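Local coordinates for uncharacterized protein (Sulfolobus solfataricus P2, PDB 2QS7) that is functionally uncharacterised but, as a member of the DsrE/DsrF-like family, is a putative oxidoreductase, at residues G47-T52 against E110-K115; K101-S106 against L133-G138. All blocks are in the same frame, centred on the assembly; numbering follows the deposited sequence.

Interaction 1: residues G47-T52 against E110-K115; sequences GLQAIT and EFFGIK
The CA atoms of Q49 and F112 lie 8.3 Å apart, those of T52 and I114 8.1 Å, where the end of helix 45-50 meets the turn that closes helix 106-111. No hydrogen bond joins the two segments; side chains do the touching. The Q49 chain bends at chi2 (85°) and brings OE1 over the centre of one face of the F112 ring, 3.7 Å from F112 CD2, with amide and ring planes nearly perpendicular. As modelled, OE1 is buried here with no hydrogen-bond partner. F111 CB lies over the opposite face of the ring, toward its rim.

The turn is a Schellman motif: I114 N bonds to M109 O, and G113, at positive phi, is its C-prime residue. I114 then packs against L48 on helix 45-50 and T52 just past it. I114 CD1 meets T52 CG2 at 4.0 Å and L48 CG at 4.3 Å, and L119 touches both I114 and L48. T52 turns its methyl to I114 while OG1, set between backbone N and carbonyl carbon (chi1 61°), donates to Q49 O at 2.8 Å and N-caps the next helix by bonding S55 N. M71 of the second subunit packs on both Q49 and F112.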
loop_
_atom_site.group_PDB
_atom_site.type_symbol
_atom_site.label_atom_id
_atom_site.label_comp_id
_atom_site.label_asym_id
_atom_site.label_seq_id
_atom_site.Cartn_x
_atom_site.Cartn_y
_atom_site.Cartn_z
ATOM N N GLY A 47 -9.861 7.948 -1.631
ATOM C CA GLY A 47 -9.571 8.241 -3.016
ATOM C C GLY A 47 -10.843 8.594 -3.742
ATOM O O GLY A 47 -10.836 9.387 -4.662
ATOM N N LEU A 48 -11.952 8.001 -3.343
ATOM C CA LEU A 48 -13.214 8.306 -3.993
ATOM C C LEU A 48 -13.621 9.723 -3.632
ATOM O O LEU A 48 -14.134 10.481 -4.448
ATOM C CB LEU A 48 -14.261 7.294 -3.568
ATOM C CG LEU A 48 -15.600 7.431 -4.259
ATOM C CD1 LEU A 48 -15.446 7.379 -5.753
ATOM C CD2 LEU A 48 -16.459 6.312 -3.763
ATOM N N GLN A 49 -13.367 10.097 -2.400
ATOM C CA GLN A 49 -13.651 11.461 -1.930
ATOM C C GLN A 49 -12.913 12.474 -2.809
ATOM O O GLN A 49 -13.431 13.514 -3.188
ATOM C CB GLN A 49 -13.074 11.607 -0.515
ATOM C CG GLN A 49 -13.876 12.408 0.459
ATOM C CD GLN A 49 -14.929 11.555 1.116
ATOM O OE1 GLN A 49 -14.785 10.317 1.206
ATOM N NE2 GLN A 49 -15.997 12.194 1.572
ATOM N N ALA A 50 -11.674 12.132 -3.133
ATOM C CA ALA A 50 -10.787 12.962 -3.928
ATOM C C ALA A 50 -11.256 13.189 -5.379
ATOM O O ALA A 50 -10.815 14.131 -6.019
ATOM C CB ALA A 50 -9.394 12.336 -3.927
ATOM N N ILE A 51 -12.118 12.330 -5.912
ATOM C CA ILE A 51 -12.623 12.525 -7.267
ATOM C C ILE A 51 -14.067 13.053 -7.296
ATOM O O ILE A 51 -14.732 13.010 -8.331
ATOM C CB ILE A 51 -12.529 11.272 -8.138
ATOM C CG1 ILE A 51 -13.289 10.092 -7.531
ATOM C CG2 ILE A 51 -11.070 10.862 -8.347
ATOM C CD1 ILE A 51 -13.483 8.976 -8.518
ATOM N N THR A 52 -14.565 13.530 -6.159
ATOM C CA THR A 52 -15.876 14.181 -6.151
ATOM C C THR A 52 -15.619 15.580 -6.684
ATOM O O THR A 52 -14.537 16.126 -6.459
ATOM C CB THR A 52 -16.508 14.317 -4.735
ATOM O OG1 THR A 52 -15.658 15.109 -3.908
ATOM C CG2 THR A 52 -16.720 12.953 -4.074
ATOM N N GLU A 110 -21.879 4.428 -0.881
ATOM C CA GLU A 110 -22.956 4.262 0.097
ATOM C C GLU A 110 -22.491 4.740 1.472
ATOM O O GLU A 110 -23.226 5.438 2.151
ATOM C CB GLU A 110 -23.423 2.792 0.198
ATOM C CG GLU A 110 -24.108 2.228 -1.079
ATOM C CD GLU A 110 -24.485 0.747 -0.959
ATOM N N PHE A 111 -21.275 4.364 1.880
ATOM C CA PHE A 111 -20.742 4.787 3.189
ATOM C C PHE A 111 -20.635 6.295 3.330
ATOM O O PHE A 111 -20.792 6.804 4.441
ATOM C CB PHE A 111 -19.315 4.300 3.530
ATOM C CG PHE A 111 -19.136 2.806 3.688
ATOM C CD1 PHE A 111 -20.208 1.933 3.887
ATOM C CD2 PHE A 111 -17.832 2.290 3.759
ATOM C CE1 PHE A 111 -19.986 0.554 4.055
ATOM C CE2 PHE A 111 -17.597 0.938 3.946
ATOM C CZ PHE A 111 -18.674 0.061 4.101
ATOM N N PHE A 112 -20.302 7.008 2.253
ATOM C CA PHE A 112 -20.141 8.461 2.335
ATOM C C PHE A 112 -21.266 9.267 1.701
ATOM O O PHE A 112 -21.170 10.482 1.605
ATOM C CB PHE A 112 -18.776 8.844 1.790
ATOM C CG PHE A 112 -17.639 8.320 2.623
ATOM C CD1 PHE A 112 -17.407 8.833 3.904
ATOM C CD2 PHE A 112 -16.815 7.327 2.149
ATOM C CE1 PHE A 112 -16.360 8.355 4.685
ATOM C CE2 PHE A 112 -15.752 6.836 2.917
ATOM C CZ PHE A 112 -15.520 7.354 4.181
ATOM N N GLY A 113 -22.346 8.594 1.321
ATOM C CA GLY A 113 -23.512 9.240 0.721
ATOM C C GLY A 113 -23.212 9.995 -0.552
ATOM O O GLY A 113 -23.775 11.047 -0.787
ATOM N N ILE A 114 -22.315 9.462 -1.370
ATOM C CA ILE A 114 -21.932 10.085 -2.632
ATOM C C ILE A 114 -22.773 9.475 -3.739
ATOM O O ILE A 114 -22.963 8.256 -3.758
ATOM C CB ILE A 114 -20.448 9.805 -2.914
ATOM C CG1 ILE A 114 -19.589 10.364 -1.773
ATOM C CG2 ILE A 114 -20.027 10.375 -4.291
ATOM C CD1 ILE A 114 -18.144 9.947 -1.857
ATOM N N LYS A 115 -23.285 10.312 -4.641
ATOM C CA LYS A 115 -24.076 9.842 -5.779
ATOM C C LYS A 115 -23.238 10.032 -7.049
ATOM O O LYS A 115 -22.261 10.782 -7.044
ATOM C CB LYS A 115 -25.438 10.552 -5.842
ATOM C CG LYS A 115 -26.353 10.247 -4.620
ATOM C CD LYS A 115 -27.712 10.971 -4.652
#

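Interaction 2: residues K101-S106 against L133-G138; sequences KVFACS and LDRAEG
R135 reaches from the last turn of helix 129-136 to F103 and K101 on strand 99-105, bridging backbones whose nearest CA atoms, those of K101 and R135, are 10.2 Å apart. From CB the chain runs through CG nearly straight, chi2 being -164°, and the first atom to touch is CD, which lies 3.5 Å from F103 CE2 and 3.6 Å from F103 CZ. A bend at chi3 (135°) then turns the guanidinium across the end of the ring. NE stands 3.9 Å from F103 CZ and spends its hydrogen on N40 OD1, which fixes the polar end. F103 CZ sits over one face of the guanidinium, with R135 CZ at 4.0 Å and NH1 also near; the two planes are tilted 41° apart, short of a parallel stack. NH2, at the tip, comes within 4.2 Å of K101 CG. The K101 chain bends away, so its NZ stays 5.9 Å from R135 NH2 and the like charges do not touch. With an alanine here in place of the arginine, the end of the F103 ring is likely to lose its cover and N40 OD1 to lose this donor. This is helix-on-sheet packing in a parallel alpha/beta fold: F103 lies between F42 of strand 38-43 and D125 and V127 of strand 125-127, on the side of the sheet that helix 129-136 covers.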
loop_
_atom_site.group_PDB
_atom_site.type_symbol
_atom_site.label_atom_id
_atom_site.label_comp_id
_atom_site.label_asym_id
_atom_site.label_seq_id
_atom_site.Cartn_x
_atom_site.Cartn_y
_atom_site.Cartn_z
ATOM N N LYS A 101 -9.042 3.608 -17.770
ATOM C CA LYS A 101 -10.414 3.552 -17.286
ATOM C C LYS A 101 -10.435 3.903 -15.809
ATOM O O LYS A 101 -9.594 3.430 -15.037
ATOM C CB LYS A 101 -11.009 2.172 -17.491
ATOM C CG LYS A 101 -11.190 1.785 -18.957
ATOM C CD LYS A 101 -12.320 2.549 -19.563
ATOM C CE LYS A 101 -12.518 2.210 -21.038
ATOM N NZ LYS A 101 -11.568 2.962 -21.946
ATOM N N VAL A 102 -11.387 4.757 -15.450
ATOM C CA VAL A 102 -11.550 5.242 -14.098
ATOM C C VAL A 102 -12.851 4.735 -13.566
ATOM O O VAL A 102 -13.912 5.000 -14.140
ATOM C CB VAL A 102 -11.523 6.774 -14.090
ATOM C CG1 VAL A 102 -11.771 7.355 -12.699
ATOM C CG2 VAL A 102 -10.178 7.245 -14.644
ATOM N N PHE A 103 -12.762 3.988 -12.481
ATOM C CA PHE A 103 -13.911 3.403 -11.811
ATOM C C PHE A 103 -14.050 3.958 -10.400
ATOM O O PHE A 103 -13.067 4.231 -9.744
ATOM C CB PHE A 103 -13.743 1.886 -11.708
ATOM C CG PHE A 103 -13.660 1.202 -13.031
ATOM C CD1 PHE A 103 -14.807 0.953 -13.770
ATOM C CD2 PHE A 103 -12.445 0.871 -13.568
ATOM C CE1 PHE A 103 -14.747 0.343 -15.004
ATOM C CE2 PHE A 103 -12.367 0.253 -14.788
ATOM C CZ PHE A 103 -13.528 -0.017 -15.513
ATOM N N ALA A 104 -15.294 4.075 -9.958
ATOM C CA ALA A 104 -15.638 4.503 -8.628
ATOM C C ALA A 104 -16.244 3.317 -7.898
ATOM O O ALA A 104 -17.057 2.595 -8.445
ATOM C CB ALA A 104 -16.677 5.705 -8.687
ATOM N N CYS A 105 -15.836 3.136 -6.653
ATOM C CA CYS A 105 -16.303 2.073 -5.784
ATOM C C CYS A 105 -17.712 2.302 -5.266
ATOM O O CYS A 105 -17.962 3.264 -4.545
ATOM C CB CYS A 105 -15.374 2.023 -4.578
ATOM S SG CYS A 105 -15.915 0.969 -3.228
ATOM N N SER A 106 -18.624 1.400 -5.592
ATOM C CA SER A 106 -20.009 1.547 -5.189
ATOM C C SER A 106 -20.226 1.418 -3.684
ATOM O O SER A 106 -21.115 2.070 -3.153
ATOM C CB SER A 106 -20.888 0.554 -5.942
ATOM O OG SER A 106 -20.448 -0.765 -5.726
ATOM N N LEU A 133 -11.395 -6.855 -9.404
ATOM C CA LEU A 133 -10.563 -8.003 -9.436
ATOM C C LEU A 133 -10.495 -8.618 -10.797
ATOM O O LEU A 133 -9.449 -9.151 -11.208
ATOM C CB LEU A 133 -11.127 -9.113 -8.523
ATOM C CG LEU A 133 -10.732 -9.340 -7.044
ATOM C CD1 LEU A 133 -10.672 -8.085 -6.272
ATOM C CD2 LEU A 133 -11.751 -10.312 -6.423
ATOM N N ASP A 134 -11.651 -8.694 -11.460
ATOM C CA ASP A 134 -11.725 -9.269 -12.774
ATOM C C ASP A 134 -10.911 -8.484 -13.736
ATOM O O ASP A 134 -10.159 -9.028 -14.507
ATOM C CB ASP A 134 -13.157 -9.220 -13.292
ATOM C CG ASP A 134 -14.036 -10.372 -12.796
ATOM O OD1 ASP A 134 -13.572 -11.289 -12.073
ATOM O OD2 ASP A 134 -15.225 -10.359 -13.195
ATOM N N ARG A 135 -11.082 -7.173 -13.715
ATOM C CA ARG A 135 -10.280 -6.311 -14.600
ATOM C C ARG A 135 -8.821 -6.350 -14.349
ATOM O O ARG A 135 -8.048 -6.335 -15.290
ATOM C CB ARG A 135 -10.736 -4.838 -14.507
ATOM C CG ARG A 135 -11.459 -4.431 -15.681
ATOM C CD ARG A 135 -11.576 -3.018 -15.819
ATOM N NE ARG A 135 -11.280 -2.691 -17.199
ATOM C CZ ARG A 135 -12.144 -2.659 -18.196
ATOM N NH1 ARG A 135 -13.421 -2.942 -18.038
ATOM N NH2 ARG A 135 -11.697 -2.313 -19.380
ATOM N N ALA A 136 -8.422 -6.464 -13.088
ATOM C CA ALA A 136 -7.007 -6.515 -12.744
ATOM C C ALA A 136 -6.282 -7.800 -13.029
ATOM O O ALA A 136 -5.041 -7.835 -13.100
ATOM C CB ALA A 136 -6.829 -6.248 -11.277
ATOM N N GLU A 137 -7.033 -8.877 -13.105
ATOM C CA GLU A 137 -6.471 -10.195 -13.250
ATOM C C GLU A 137 -5.494 -10.286 -14.402
ATOM O O GLU A 137 -5.793 -9.857 -15.477
ATOM C CB GLU A 137 -7.622 -11.184 -13.498
ATOM C CG GLU A 137 -7.279 -12.656 -13.266
ATOM C CD GLU A 137 -8.455 -13.589 -13.715
ATOM O OE1 GLU A 137 -9.633 -13.109 -13.767
ATOM O OE2 GLU A 137 -8.198 -14.778 -14.035
ATOM N N GLY A 138 -4.311 -10.820 -14.135
ATOM C CA GLY A 138 -3.301 -11.009 -15.142
ATOM C C GLY A 138 -2.342 -9.853 -15.320
ATOM O O GLY A 138 -1.369 -10.006 -16.028
#

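How the interactions relate
Strand 99-105 takes part in both contacts: it carries K101 and F103 of interaction 2, then runs straight into helix 106-111, whose closing turn makes interaction 1. The centres lie about 16 Å apart, and the segments alternate along the chain. They also touch directly, through L48: its CD1 packs on A104 CB at 3.6 Å, and its CD2 approaches C105 O at 3.5 Å. A104, neighbour of F103 in the strand, thus meets helix 45-50, while F103 itself meets helix 129-136. Both sites border the second subunit: M71 of that subunit packs on Q49 and F112, and its Y37 packs on L133 and E137 of segment 133-138.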